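Local atomic coordinates of arginase (Glaciozyma antarctica, PDB entry 5YNL), a protein that probably hydrolyses L-arginine to ornithine and urea, as a cold-adapted member of the arginase family from a psychrophilic yeast. Residues P280-F285 with S326-E331. Residues are numbered along the deposited sequence; the frame is centred on the assembly and turned at random. Where two conformers were deposited one is given.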
# COMPACT_ATOMS: atom_id res chain seq x y z
N PRO A 280 1.67 6.21 -12.54
CA PRO A 280 1.59 6.59 -11.12
C PRO A 280 1.87 5.35 -10.27
O PRO A 280 1.54 4.26 -10.72
CB PRO A 280 0.12 7.01 -10.95
CG PRO A 280 -0.35 7.37 -12.33
CD PRO A 280 0.39 6.42 -13.25
N ILE A 281 2.48 5.50 -9.10
CA ILE A 281 2.77 4.35 -8.26
C ILE A 281 1.91 4.37 -6.99
O ILE A 281 1.84 5.39 -6.28
CB ILE A 281 4.28 4.31 -7.85
CG1 ILE A 281 5.13 3.74 -8.99
CG2 ILE A 281 4.49 3.47 -6.58
CD1 ILE A 281 6.66 4.04 -8.88
N HIS A 282 1.29 3.23 -6.69
CA HIS A 282 0.60 3.01 -5.44
C HIS A 282 1.49 2.09 -4.61
O HIS A 282 1.67 0.91 -4.96
CB HIS A 282 -0.79 2.38 -5.65
CG HIS A 282 -1.68 2.41 -4.45
ND1 HIS A 282 -1.27 2.85 -3.21
CD2 HIS A 282 -2.97 2.04 -4.29
CE1 HIS A 282 -2.27 2.76 -2.35
NE2 HIS A 282 -3.31 2.27 -2.98
N LEU A 283 2.05 2.60 -3.53
CA LEU A 283 2.88 1.76 -2.67
C LEU A 283 2.10 1.37 -1.44
O LEU A 283 1.83 2.22 -0.56
CB LEU A 283 4.19 2.45 -2.25
CG LEU A 283 5.15 1.70 -1.31
CD1 LEU A 283 5.59 0.32 -1.87
CD2 LEU A 283 6.37 2.57 -1.09
N SER A 284 1.70 0.10 -1.38
CA SER A 284 0.89 -0.37 -0.26
C SER A 284 1.76 -1.18 0.70
O SER A 284 2.02 -2.37 0.45
CB SER A 284 -0.30 -1.20 -0.76
OG SER A 284 -1.32 -1.23 0.22
N PHE A 285 2.22 -0.52 1.76
CA PHE A 285 3.26 -1.04 2.65
C PHE A 285 2.69 -1.57 3.98
O PHE A 285 2.11 -0.81 4.76
CB PHE A 285 4.29 0.05 2.96
CG PHE A 285 5.64 -0.48 3.33
CD1 PHE A 285 5.82 -1.24 4.48
CD2 PHE A 285 6.74 -0.22 2.53
CE1 PHE A 285 7.09 -1.74 4.80
CE2 PHE A 285 7.98 -0.71 2.86
CZ PHE A 285 8.16 -1.48 3.99
N SER A 326 0.06 7.38 -4.16
CA SER A 326 -0.59 6.81 -2.99
C SER A 326 0.31 5.90 -2.19
O SER A 326 1.04 5.07 -2.75
CB SER A 326 -1.86 6.05 -3.36
OG SER A 326 -2.95 6.93 -3.44
N LEU A 327 0.22 6.05 -0.87
CA LEU A 327 1.01 5.31 0.09
C LEU A 327 0.10 4.76 1.18
O LEU A 327 -0.61 5.54 1.85
CB LEU A 327 2.02 6.26 0.74
CG LEU A 327 2.80 5.76 1.96
CD1 LEU A 327 3.71 4.59 1.57
CD2 LEU A 327 3.59 6.90 2.54
N ASP A 328 0.11 3.44 1.35
CA ASP A 328 -0.53 2.84 2.52
C ASP A 328 0.56 2.43 3.52
O ASP A 328 1.58 1.84 3.12
CB ASP A 328 -1.29 1.57 2.17
CG ASP A 328 -2.21 1.72 0.99
OD1 ASP A 328 -2.63 2.86 0.65
OD2 ASP A 328 -2.52 0.66 0.41
N ILE A 329 0.34 2.70 4.79
CA ILE A 329 1.20 2.18 5.84
C ILE A 329 0.27 1.35 6.73
O ILE A 329 -0.49 1.92 7.54
CB ILE A 329 1.82 3.31 6.68
CG1 ILE A 329 2.55 4.33 5.81
CG2 ILE A 329 2.72 2.72 7.79
CD1 ILE A 329 3.94 3.91 5.34
N MET A 330 0.30 0.03 6.58
CA MET A 330 -0.72 -0.80 7.19
C MET A 330 -0.22 -1.60 8.40
O MET A 330 1.00 -1.76 8.59
CB MET A 330 -1.28 -1.76 6.13
CG MET A 330 -1.86 -1.07 4.88
SD MET A 330 -3.43 -0.20 5.10
CE MET A 330 -4.04 -0.18 3.41
N GLU A 331 -1.15 -2.09 9.21
CA GLU A 331 -0.82 -2.96 10.35
C GLU A 331 0.26 -2.40 11.27
O GLU A 331 1.14 -3.13 11.73
CB GLU A 331 -0.50 -4.38 9.88
CG GLU A 331 -1.71 -5.09 9.29
CD GLU A 331 -1.50 -6.59 9.06
OE1 GLU A 331 -0.86 -7.26 9.91
OE2 GLU A 331 -1.99 -7.09 8.01
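I281 opens the pairing: its carbonyl O takes a weak hydrogen bond from S326 N, 3.4 Å away. At H282 the side chain joins in. With CG anti to the backbone N (chi1 -167°), the imidazole swings toward the neighbouring strand, where ND1 makes a weak, bent bond to S326 O at 3.2 Å. L283 N gives S326 O a shorter, straighter bond (2.8 Å), so one carbonyl serves a backbone and a ring donor. S326 CB lies over one face of the H282 imidazole as a CH-pi contact, 3.6 Å from the centroid. The carboxylate of D328 stands almost perpendicular to the ring (89°) and brings OD1 to its edge in plane, 3.0 Å from H282 CE1; OD1 is also hydrogen-bonded to T161. L283 O accepts D328 N, and L283 CD2 meets L327 CD1 loosely. S284 sits beside D328, its OG hydrogen-bonded to H155. F285 N then binds D328 O, and M330 N donates to F285 O at 2.7 Å. Helix 158-168 packs on the face bearing H282 and S284, helix 345-356 on that of F285, L327 and I329, where the phenyl meets L352. Segments 281-285 and 326-330 run parallel, 4° apart; their strands, 281-286 and 324-330, are neighbours deep inside the eight-stranded parallel sheet, order 2-1-3-8-7-4-5-6, of the arginase alpha/beta fold.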